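Long-range contacts in pumilio domain-containing protein 7 (Caenorhabditis elegans, PDB 3V71), which binds a consensus sequence in mRNA 3'-UTRs and modulates mRNA expression and stability, acting redundantly with its relatives puf-5 and puf-6 in oocyte formation and early embryonic divisions: residues 99-103 with 130-134; 165-169 with 209-213; 191-195 with 206-210; 248-253 with 279-284. All coordinates share one frame; numbering follows the deposited sequence.

In the fold
All four contacts join helices of the Pumilio repeats, with a turn at a helix end taking part in contacts 1, 3 and 4. Contacts 2 and 3 sit together, centres 9 Å apart: both use helix 203-218 and share Leu209 and Leu210, contact 2 joining it to helix 162-169 and contact 3 to helix 183-194. Contact 1 lies about 21 Å from contact 2 between centres; contact 4 is about 20 Å from contact 3. Contacts 1 and 4, centres 41 Å apart, fall on opposite sides of the chain's centre. None touches the bound RNA: the nearest atoms of contacts 1, 3 and 4 stay about 11 Å from it, those of contact 2 about 14 Å.

Contact 1: residues 99-103 with 130-134; sequences LLAMC and ELSTF
The Phe134 ring is packed on both faces and at its edge. Over one face lies Leu100 CB, 3.9 Å from the ring centroid and 15° off the normal, a CH-pi contact; Glu130 O and Leu131 CA of its own segment lie over the other, towards the rim. At the edge, in the ring plane, Leu99 CB stands 3.9 Å from Phe134 CZ, the two side chains crossing at about a right angle. Phe134 carries CG opposite its carbonyl carbon (chi1 -63°), which swings the ring back over the end of helix 121-132. Beyond the ring, Leu99 and Glu130 pass antiparallel, Leu99 CD2 against Glu130 CB and CG and 4.1 Å from Leu131 CD2. That same Leu131 methyl meets Cys103 SG at 4.2 Å. No hydrogen bond crosses the interface, but the turn bearing Phe134 is pinned: Glu130 O accepts from Thr133 N and Thr133 OG1, the latter in the carbonyl plane. Joining predicted Pumilio repeats 3 and 4 of the PUF helical stack, the contact has Met139 of helix 136-141 on Cys103, Leu131 and Phe134, Val148 and Val152 of helix 146-153 on Cys103 and Leu131, and Ile95 of helix 84-96 on Glu130.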
loop_
_atom_site.group_PDB
_atom_site.type_symbol
_atom_site.label_atom_id
_atom_site.label_comp_id
_atom_site.label_asym_id
_atom_site.label_seq_id
_atom_site.Cartn_x
_atom_site.Cartn_y
_atom_site.Cartn_z
ATOM N N LEU A 99 10.108 -12.685 -19.474
ATOM C CA LEU A 99 9.704 -12.617 -18.074
ATOM C C LEU A 99 8.773 -11.440 -17.799
ATOM O O LEU A 99 7.816 -11.558 -17.037
ATOM C CB LEU A 99 10.925 -12.521 -17.164
ATOM C CG LEU A 99 10.538 -12.468 -15.685
ATOM C CD1 LEU A 99 9.671 -13.667 -15.329
ATOM C CD2 LEU A 99 11.765 -12.398 -14.790
ATOM N N LEU A 100 9.073 -10.303 -18.418
ATOM C CA LEU A 100 8.256 -9.107 -18.272
ATOM C C LEU A 100 6.815 -9.335 -18.713
ATOM O O LEU A 100 5.886 -9.032 -17.970
ATOM C CB LEU A 100 8.864 -7.955 -19.066
ATOM C CG LEU A 100 7.965 -6.733 -19.244
ATOM C CD1 LEU A 100 7.478 -6.224 -17.899
ATOM C CD2 LEU A 100 8.702 -5.649 -20.003
ATOM N N ALA A 101 6.634 -9.857 -19.921
ATOM C CA ALA A 101 5.300 -10.154 -20.442
ATOM C C ALA A 101 4.528 -11.153 -19.573
ATOM O O ALA A 101 3.302 -11.242 -19.661
ATOM C CB ALA A 101 5.391 -10.659 -21.869
ATOM N N MET A 102 5.244 -11.914 -18.749
ATOM C CA MET A 102 4.599 -12.809 -17.799
ATOM C C MET A 102 4.010 -11.993 -16.672
ATOM O O MET A 102 2.919 -12.264 -16.189
ATOM C CB MET A 102 5.596 -13.816 -17.229
ATOM C CG MET A 102 5.981 -14.934 -18.195
ATOM S SD MET A 102 6.906 -16.281 -17.419
ATOM C CE MET A 102 5.720 -16.920 -16.237
ATOM N N CYS A 103 4.744 -10.975 -16.260
ATOM C CA CYS A 103 4.324 -10.136 -15.153
ATOM C C CYS A 103 3.099 -9.311 -15.509
ATOM O O CYS A 103 2.253 -9.059 -14.655
ATOM C CB CYS A 103 5.477 -9.230 -14.731
ATOM S SG CYS A 103 6.970 -10.151 -14.275
ATOM N N GLU A 130 16.742 -10.372 -12.915
ATOM C CA GLU A 130 16.035 -10.161 -14.173
ATOM C C GLU A 130 15.064 -8.985 -14.115
ATOM O O GLU A 130 15.064 -8.133 -15.000
ATOM C CB GLU A 130 15.311 -11.441 -14.586
ATOM C CG GLU A 130 14.643 -11.369 -15.946
ATOM C CD GLU A 130 15.628 -11.175 -17.088
ATOM O OE1 GLU A 130 16.828 -10.942 -16.809
ATOM O OE2 GLU A 130 15.197 -11.257 -18.265
ATOM N N LEU A 131 14.241 -8.941 -13.074
ATOM C CA LEU A 131 13.308 -7.834 -12.884
ATOM C C LEU A 131 14.014 -6.492 -12.886
ATOM O O LEU A 131 13.599 -5.562 -13.566
ATOM C CB LEU A 131 12.570 -7.985 -11.563
ATOM C CG LEU A 131 11.768 -9.274 -11.443
ATOM C CD1 LEU A 131 11.320 -9.482 -10.006
ATOM C CD2 LEU A 131 10.581 -9.261 -12.406
ATOM N N SER A 132 15.081 -6.403 -12.104
ATOM C CA SER A 132 15.842 -5.169 -11.962
ATOM C C SER A 132 16.084 -4.464 -13.294
ATOM O O SER A 132 16.133 -3.237 -13.358
ATOM C CB SER A 132 17.171 -5.457 -11.266
ATOM O OG SER A 132 17.671 -6.712 -11.670
ATOM N N THR A 133 16.210 -5.244 -14.359
ATOM C CA THR A 133 16.555 -4.703 -15.667
ATOM C C THR A 133 15.342 -4.164 -16.408
ATOM O O THR A 133 15.464 -3.670 -17.527
ATOM C CB THR A 133 17.192 -5.780 -16.546
ATOM O OG1 THR A 133 16.161 -6.597 -17.117
ATOM C CG2 THR A 133 18.135 -6.648 -15.719
ATOM N N PHE A 134 14.167 -4.275 -15.801
ATOM C CA PHE A 134 12.952 -3.801 -16.448
ATOM C C PHE A 134 12.773 -2.317 -16.229
ATOM O O PHE A 134 13.570 -1.679 -15.537
ATOM C CB PHE A 134 11.724 -4.541 -15.922
ATOM C CG PHE A 134 11.742 -6.007 -16.204
ATOM C CD1 PHE A 134 12.546 -6.517 -17.212
ATOM C CD2 PHE A 134 10.966 -6.880 -15.462
ATOM C CE1 PHE A 134 12.577 -7.869 -17.474
ATOM C CE2 PHE A 134 10.991 -8.236 -15.715
ATOM C CZ PHE A 134 11.794 -8.733 -16.725
#

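Contact 2: residues 165-169 with 209-213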
loop_
_atom_site.group_PDB
_atom_site.type_symbol
_atom_site.label_atom_id
_atom_site.label_comp_id
_atom_site.label_asym_id
_atom_site.label_seq_id
_atom_site.Cartn_x
_atom_site.Cartn_y
_atom_site.Cartn_z
ATOM N N VAL A 165 14.520 0.179 -3.784
ATOM C CA VAL A 165 14.568 1.361 -2.934
ATOM C C VAL A 165 15.405 2.464 -3.576
ATOM O O VAL A 165 15.008 3.628 -3.588
ATOM C CB VAL A 165 15.156 1.025 -1.565
ATOM C CG1 VAL A 165 15.478 2.300 -0.804
ATOM C CG2 VAL A 165 14.196 0.151 -0.789
ATOM N N HIS A 166 16.564 2.102 -4.112
ATOM C CA HIS A 166 17.388 3.080 -4.809
ATOM C C HIS A 166 16.641 3.640 -6.008
ATOM O O HIS A 166 16.877 4.776 -6.415
ATOM C CB HIS A 166 18.727 2.478 -5.238
ATOM C CG HIS A 166 19.679 2.259 -4.104
ATOM N ND1 HIS A 166 19.487 1.284 -3.146
ATOM C CD2 HIS A 166 20.827 2.893 -3.768
ATOM C CE1 HIS A 166 20.478 1.324 -2.274
ATOM N NE2 HIS A 166 21.305 2.291 -2.628
ATOM N N PHE A 167 15.735 2.841 -6.568
ATOM C CA PHE A 167 14.913 3.294 -7.682
ATOM C C PHE A 167 13.956 4.402 -7.241
ATOM O O PHE A 167 13.846 5.439 -7.897
ATOM C CB PHE A 167 14.142 2.126 -8.294
ATOM C CG PHE A 167 12.968 2.549 -9.135
ATOM C CD1 PHE A 167 13.160 3.131 -10.376
ATOM C CD2 PHE A 167 11.670 2.365 -8.678
ATOM C CE1 PHE A 167 12.077 3.527 -11.144
ATOM C CE2 PHE A 167 10.586 2.760 -9.439
ATOM C CZ PHE A 167 10.787 3.340 -10.675
ATOM N N LEU A 168 13.273 4.180 -6.124
ATOM C CA LEU A 168 12.338 5.164 -5.597
ATOM C C LEU A 168 13.017 6.451 -5.108
ATOM O O LEU A 168 12.560 7.565 -5.403
ATOM C CB LEU A 168 11.522 4.551 -4.465
ATOM C CG LEU A 168 10.500 3.491 -4.858
ATOM C CD1 LEU A 168 9.901 2.869 -3.614
ATOM C CD2 LEU A 168 9.414 4.094 -5.745
ATOM N N SER A 169 14.097 6.295 -4.344
ATOM C CA SER A 169 14.851 7.437 -3.836
ATOM C C SER A 169 15.381 8.290 -4.985
ATOM O O SER A 169 15.335 9.517 -4.929
ATOM C CB SER A 169 16.011 6.964 -2.965
ATOM O OG SER A 169 16.978 6.286 -3.747
ATOM N N LEU A 209 17.149 2.983 4.851
ATOM C CA LEU A 209 16.505 2.901 3.547
ATOM C C LEU A 209 15.168 3.608 3.610
ATOM O O LEU A 209 14.764 4.282 2.665
ATOM C CB LEU A 209 16.330 1.442 3.116
ATOM C CG LEU A 209 17.610 0.703 2.717
ATOM C CD1 LEU A 209 17.412 -0.803 2.777
ATOM C CD2 LEU A 209 18.100 1.143 1.342
ATOM N N LEU A 210 14.494 3.454 4.745
ATOM C CA LEU A 210 13.242 4.150 5.011
ATOM C C LEU A 210 13.442 5.655 4.996
ATOM O O LEU A 210 12.611 6.397 4.474
ATOM C CB LEU A 210 12.695 3.734 6.375
ATOM C CG LEU A 210 11.271 4.148 6.739
ATOM C CD1 LEU A 210 10.283 3.615 5.711
ATOM C CD2 LEU A 210 10.927 3.641 8.132
ATOM N N HIS A 211 14.554 6.099 5.575
ATOM C CA HIS A 211 14.807 7.518 5.740
ATOM C C HIS A 211 14.977 8.236 4.409
ATOM O O HIS A 211 14.446 9.328 4.220
ATOM C CB HIS A 211 16.016 7.774 6.647
ATOM C CG HIS A 211 16.211 9.222 6.978
ATOM N ND1 HIS A 211 15.437 9.882 7.910
ATOM C CD2 HIS A 211 17.060 10.148 6.471
ATOM C CE1 HIS A 211 15.814 11.147 7.975
ATOM N NE2 HIS A 211 16.793 11.335 7.108
ATOM N N SER A 212 15.724 7.629 3.493
ATOM C CA SER A 212 15.949 8.234 2.182
ATOM C C SER A 212 14.637 8.277 1.422
ATOM O O SER A 212 14.391 9.179 0.620
ATOM C CB SER A 212 16.984 7.444 1.381
ATOM O OG SER A 212 16.489 6.157 1.050
ATOM N N LEU A 213 13.794 7.286 1.680
ATOM C CA LEU A 213 12.473 7.236 1.088
ATOM C C LEU A 213 11.594 8.298 1.720
ATOM O O LEU A 213 11.010 9.135 1.029
ATOM C CB LEU A 213 11.856 5.872 1.344
ATOM C CG LEU A 213 11.201 5.259 0.116
ATOM C CD1 LEU A 213 12.173 4.275 -0.527
ATOM C CD2 LEU A 213 9.877 4.596 0.492
#
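Apolar packing centres on Val165, whose CG1 methyl reaches between two leucines of helix 203-218: 3.6 Å from Leu209 CD2 and 3.9 Å from Leu213 CD1. Val165 and Leu209 are roughly perpendicular. The position of CG1 follows from chi1 of 168°, which sets it opposite the backbone N and leaves CG2 opposite the carbonyl carbon. Leu213 CD1 also lies against Leu168, 4.0 Å from its CB, so one methyl fills the angle between Val165 and Leu168. His166 adds a looser touch, its CE1 4.3 Å from Leu209 CD2, while its ND1 is taken by Thr162 O. The polar groups turn inward to their own helices, and no hydrogen bond passes between the segments. Ser169 OG donates to His166 O from above the carbonyl plane; Ser212 OG donates to Leu209 O at 3.0 Å, tilted 33° from that plane. Ser212 OG also faces Ser169 CB. Replacing Ser212 by an alanine would probably leave Leu209 O with just the weak bond from Leu213 N within this segment, and thin the packing against Ser169 CB. The two short helical segments run nearly parallel, 23° apart with axes 9.5 Å from each other, as stacked helices do in the PUF superhelix; 165-169 straddles the predicted boundary of Pumilio repeats 4 and 5. Leu174 of helix 173-179 packs on both Leu168 and Leu213, adding a third helix.

Contact 3: residues 191-195 with 206-210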
loop_
_atom_site.group_PDB
_atom_site.type_symbol
_atom_site.label_atom_id
_atom_site.label_comp_id
_atom_site.label_asym_id
_atom_site.label_seq_id
_atom_site.Cartn_x
_atom_site.Cartn_y
_atom_site.Cartn_z
ATOM N N ILE A 191 7.069 0.652 3.004
ATOM C CA ILE A 191 7.246 1.309 4.283
ATOM C C ILE A 191 6.958 0.347 5.418
ATOM O O ILE A 191 7.797 0.124 6.284
ATOM C CB ILE A 191 6.313 2.517 4.397
ATOM C CG1 ILE A 191 6.824 3.652 3.515
ATOM C CG2 ILE A 191 6.189 2.973 5.843
ATOM C CD1 ILE A 191 5.914 4.840 3.498
ATOM N N ASP A 192 5.761 -0.220 5.414
ATOM C CA ASP A 192 5.393 -1.208 6.412
ATOM C C ASP A 192 6.543 -2.195 6.643
ATOM O O ASP A 192 6.814 -2.613 7.770
ATOM C CB ASP A 192 4.148 -1.957 5.949
ATOM C CG ASP A 192 3.396 -2.592 7.093
ATOM O OD1 ASP A 192 4.058 -3.035 8.056
ATOM O OD2 ASP A 192 2.145 -2.635 7.038
ATOM N N ARG A 193 7.228 -2.535 5.556
ATOM C CA ARG A 193 8.237 -3.582 5.529
ATOM C C ARG A 193 9.557 -3.105 6.129
ATOM O O ARG A 193 10.209 -3.833 6.881
ATOM C CB ARG A 193 8.439 -4.031 4.075
ATOM C CG ARG A 193 9.094 -5.392 3.862
ATOM C CD ARG A 193 8.208 -6.540 4.340
ATOM N NE ARG A 193 8.718 -7.851 3.925
ATOM C CZ ARG A 193 9.887 -8.364 4.304
ATOM N NH1 ARG A 193 10.695 -7.680 5.105
ATOM N NH2 ARG A 193 10.254 -9.564 3.873
ATOM N N LEU A 194 9.949 -1.879 5.794
ATOM C CA LEU A 194 11.207 -1.311 6.275
ATOM C C LEU A 194 11.175 -0.934 7.755
ATOM O O LEU A 194 12.206 -0.935 8.426
ATOM C CB LEU A 194 11.571 -0.075 5.460
ATOM C CG LEU A 194 11.980 -0.325 4.015
ATOM C CD1 LEU A 194 12.203 1.003 3.304
ATOM C CD2 LEU A 194 13.224 -1.214 3.955
ATOM N N ALA A 195 9.989 -0.603 8.253
ATOM C CA ALA A 195 9.827 -0.100 9.609
ATOM C C ALA A 195 9.305 -1.166 10.565
ATOM O O ALA A 195 8.884 -0.861 11.680
ATOM C CB ALA A 195 8.892 1.095 9.599
ATOM N N ARG A 206 17.518 -1.319 7.346
ATOM C CA ARG A 206 16.205 -0.978 6.827
ATOM C C ARG A 206 15.838 0.489 7.125
ATOM O O ARG A 206 15.257 1.188 6.284
ATOM C CB ARG A 206 15.174 -1.934 7.420
ATOM C CG ARG A 206 15.271 -3.345 6.865
ATOM C CD ARG A 206 14.998 -4.388 7.931
ATOM N NE ARG A 206 13.857 -4.041 8.767
ATOM C CZ ARG A 206 13.618 -4.567 9.965
ATOM N NH1 ARG A 206 14.447 -5.463 10.478
ATOM N NH2 ARG A 206 12.552 -4.194 10.654
ATOM N N ILE A 207 16.201 0.949 8.320
ATOM C CA ILE A 207 15.890 2.302 8.770
ATOM C C ILE A 207 16.575 3.364 7.930
ATOM O O ILE A 207 16.043 4.457 7.743
ATOM C CB ILE A 207 16.278 2.500 10.245
ATOM C CG1 ILE A 207 15.358 1.673 11.138
ATOM C CG2 ILE A 207 16.182 3.950 10.635
ATOM C CD1 ILE A 207 13.895 1.927 10.888
ATOM N N GLN A 208 17.760 3.055 7.427
ATOM C CA GLN A 208 18.469 4.009 6.591
ATOM C C GLN A 208 17.810 4.074 5.227
ATOM O O GLN A 208 17.898 5.084 4.526
ATOM C CB GLN A 208 19.944 3.627 6.440
ATOM C CG GLN A 208 20.782 3.800 7.700
ATOM C CD GLN A 208 22.269 3.594 7.439
ATOM O OE1 GLN A 208 22.904 4.380 6.727
ATOM N NE2 GLN A 208 22.830 2.527 8.009
ATOM N N LEU A 209 17.149 2.983 4.851
ATOM C CA LEU A 209 16.505 2.901 3.547
ATOM C C LEU A 209 15.168 3.608 3.610
ATOM O O LEU A 209 14.764 4.282 2.665
ATOM C CB LEU A 209 16.330 1.442 3.116
ATOM C CG LEU A 209 17.610 0.703 2.717
ATOM C CD1 LEU A 209 17.412 -0.803 2.777
ATOM C CD2 LEU A 209 18.100 1.143 1.342
ATOM N N LEU A 210 14.494 3.454 4.745
ATOM C CA LEU A 210 13.242 4.150 5.011
ATOM C C LEU A 210 13.442 5.655 4.996
ATOM O O LEU A 210 12.611 6.397 4.474
ATOM C CB LEU A 210 12.695 3.734 6.375
ATOM C CG LEU A 210 11.271 4.148 6.739
ATOM C CD1 LEU A 210 10.283 3.615 5.711
ATOM C CD2 LEU A 210 10.927 3.641 8.132
#
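Leu194 is the main bump: its forked end enters a hollow walled by Arg206, Leu209 and Leu210 on helix 203-218. CD1 comes to rest 3.7 Å from Leu210 N, with Leu209 CB on its flank, while CD2 lies 4.0 Å from Arg206 CB and beside Arg206 O. In return Leu210, with CG opposite its backbone N (chi1 -169°), spreads its two methyls over the end of helix 183-194. CD1 fits between Leu194 CB, 3.9 Å away, and Ile191 CG1; CD2 meets Ala195 CB at 3.6 Å, just past the last helical turn. Arg206 runs back along Leu194, its chain bent at chi2 and chi3 to carry the guanidinium across the helix end. Leu194 O lies at the edge of that group near its plane, 3.5 Å from Arg206 NE, though no hydrogen bond forms between them; Arg206 NH2 bonds instead to Asn197 O in the following loop. A positive group beside the carbonyls that end the helix is probably favourable electrostatically. Arg193 NH1 is 6.1 Å from Arg206 NE, a like-charge approach probably eased by the salt bridge of Arg193 to Glu196. Thr162 of helix 162-169 touches Leu209, Val158 meets Leu194 from a loop, and Met244 of helix 244-256 packs on Ile191 and Leu210, so both helices pack against this helical hairpin, which lies largely in predicted Pumilio repeat 5 of the PUF fold.

Contact 4: residues 248-253 with 279-284; sequences RDTIID and FAPPAL
Arg248 and Pro281 lie alongside, pointing opposite ways, the guanidinium brought over the turn by a chain bent at chi2 (-122°) and chi3. Phe279 O lies above one face of the guanidinium, 3.3 Å from Arg248 NE; the angle is too poor for a hydrogen bond. In the plane of the same group, at its edge, NH1 forms a salt bridge to the neighbouring Asp249, met on the syn side of OD1. Pro281 packs beside this pair, its CD 3.4 Å from Arg248 NH1 and 3.7 Å from Asp249 OD1. With a serine in place of Arg248, Asp249 is likely to lose its charged mate and Pro281 CD the group that covers it. Deeper in, Ile252 and Leu284 lie aslant, Ile252 CG2 being 3.9 Å from Leu284 CD1. The other branch of Ile252 ends at CD1, 3.7 Å from Ala280 CB. Leu284 meets both aspartates: CD1 lies 3.8 Å from Asp249 O, and CD2 sits 3.8 Å from Asp253 OD2, its side chain lying athwart that of Asp253. Ile238 of helix 231-238 backs Arg248 and Phe279. Pro281 is the N-cap of helix 282-292; the segment spans the short junction from helix 269-279 and packs on helix 244-256, joining predicted Pumilio repeats 6 and 7 as stacked helices do in the superhelical PUF fold.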
loop_
_atom_site.group_PDB
_atom_site.type_symbol
_atom_site.label_atom_id
_atom_site.label_comp_id
_atom_site.label_asym_id
_atom_site.label_seq_id
_atom_site.Cartn_x
_atom_site.Cartn_y
_atom_site.Cartn_z
ATOM N N ARG A 248 5.498 10.976 11.431
ATOM C CA ARG A 248 4.186 11.554 11.670
ATOM C C ARG A 248 4.360 12.983 12.162
ATOM O O ARG A 248 3.802 13.932 11.602
ATOM C CB ARG A 248 3.459 10.720 12.720
ATOM C CG ARG A 248 2.057 11.170 13.036
ATOM C CD ARG A 248 1.916 11.480 14.516
ATOM N NE ARG A 248 1.766 10.294 15.359
ATOM C CZ ARG A 248 2.421 10.106 16.505
ATOM N NH1 ARG A 248 3.293 11.012 16.942
ATOM N NH2 ARG A 248 2.216 9.004 17.214
ATOM N N ASP A 249 5.175 13.119 13.203
ATOM C CA ASP A 249 5.453 14.390 13.854
ATOM C C ASP A 249 6.090 15.420 12.929
ATOM O O ASP A 249 5.731 16.606 12.957
ATOM C CB ASP A 249 6.353 14.150 15.057
ATOM C CG ASP A 249 5.699 13.265 16.098
ATOM O OD1 ASP A 249 4.486 12.981 15.945
ATOM O OD2 ASP A 249 6.391 12.862 17.068
ATOM N N THR A 250 7.040 14.970 12.118
ATOM C CA THR A 250 7.709 15.867 11.189
ATOM C C THR A 250 6.752 16.340 10.117
ATOM O O THR A 250 6.765 17.511 9.739
ATOM C CB THR A 250 8.876 15.181 10.492
ATOM O OG1 THR A 250 9.640 14.452 11.459
ATOM C CG2 THR A 250 9.753 16.216 9.795
ATOM N N ILE A 251 5.934 15.416 9.618
ATOM C CA ILE A 251 4.954 15.742 8.597
ATOM C C ILE A 251 3.933 16.725 9.143
ATOM O O ILE A 251 3.623 17.726 8.501
ATOM C CB ILE A 251 4.239 14.491 8.097
ATOM C CG1 ILE A 251 5.076 13.794 7.025
ATOM C CG2 ILE A 251 2.878 14.846 7.522
ATOM C CD1 ILE A 251 4.488 12.465 6.563
ATOM N N ILE A 252 3.411 16.445 10.331
ATOM C CA ILE A 252 2.501 17.383 10.982
ATOM C C ILE A 252 3.184 18.727 11.235
ATOM O O ILE A 252 2.630 19.787 10.950
ATOM C CB ILE A 252 1.996 16.850 12.332
ATOM C CG1 ILE A 252 1.021 15.694 12.134
ATOM C CG2 ILE A 252 1.307 17.951 13.110
ATOM C CD1 ILE A 252 0.429 15.194 13.437
ATOM N N ASP A 253 4.399 18.668 11.769
ATOM C CA ASP A 253 5.109 19.867 12.182
ATOM C C ASP A 253 5.568 20.741 11.013
ATOM O O ASP A 253 5.526 21.963 11.094
ATOM C CB ASP A 253 6.295 19.490 13.074
ATOM C CG ASP A 253 6.421 20.391 14.300
ATOM O OD1 ASP A 253 6.007 21.571 14.218
ATOM O OD2 ASP A 253 6.933 19.921 15.346
ATOM N N PHE A 279 -4.297 11.474 15.483
ATOM C CA PHE A 279 -3.074 10.795 15.911
ATOM C C PHE A 279 -1.961 11.695 16.422
ATOM O O PHE A 279 -0.956 11.213 16.942
ATOM C CB PHE A 279 -2.570 9.839 14.826
ATOM C CG PHE A 279 -3.537 8.745 14.528
ATOM C CD1 PHE A 279 -3.651 7.661 15.381
ATOM C CD2 PHE A 279 -4.386 8.827 13.433
ATOM C CE1 PHE A 279 -4.575 6.662 15.126
ATOM C CE2 PHE A 279 -5.312 7.834 13.175
ATOM C CZ PHE A 279 -5.407 6.751 14.022
ATOM N N ALA A 280 -2.150 13.001 16.294
ATOM C CA ALA A 280 -1.176 13.952 16.791
ATOM C C ALA A 280 -1.010 13.777 18.295
ATOM O O ALA A 280 -1.998 13.668 19.018
ATOM C CB ALA A 280 -1.622 15.359 16.473
ATOM N N PRO A 281 0.248 13.737 18.769
ATOM C CA PRO A 281 0.557 13.809 20.202
ATOM C C PRO A 281 0.041 15.125 20.797
ATOM O O PRO A 281 -0.162 16.088 20.050
ATOM C CB PRO A 281 2.093 13.768 20.230
ATOM C CG PRO A 281 2.521 14.189 18.859
ATOM C CD PRO A 281 1.466 13.658 17.945
ATOM N N PRO A 282 -0.142 15.177 22.129
ATOM C CA PRO A 282 -0.850 16.272 22.814
ATOM C C PRO A 282 -0.305 17.686 22.543
ATOM O O PRO A 282 -1.096 18.631 22.466
ATOM C CB PRO A 282 -0.688 15.914 24.298
ATOM C CG PRO A 282 0.548 15.088 24.346
ATOM C CD PRO A 282 0.515 14.273 23.088
ATOM N N ALA A 283 1.013 17.825 22.407
ATOM C CA ALA A 283 1.629 19.129 22.165
ATOM C C ALA A 283 1.472 19.590 20.717
ATOM O O ALA A 283 1.419 20.787 20.437
ATOM C CB ALA A 283 3.095 19.099 22.551
ATOM N N LEU A 284 1.422 18.633 19.796
ATOM C CA LEU A 284 1.132 18.941 18.404
ATOM C C LEU A 284 -0.372 19.162 18.227
ATOM O O LEU A 284 -0.795 20.005 17.442
ATOM C CB LEU A 284 1.644 17.834 17.482
ATOM C CG LEU A 284 3.124 17.951 17.115
ATOM C CD1 LEU A 284 3.548 16.882 16.108
ATOM C CD2 LEU A 284 3.417 19.334 16.566
#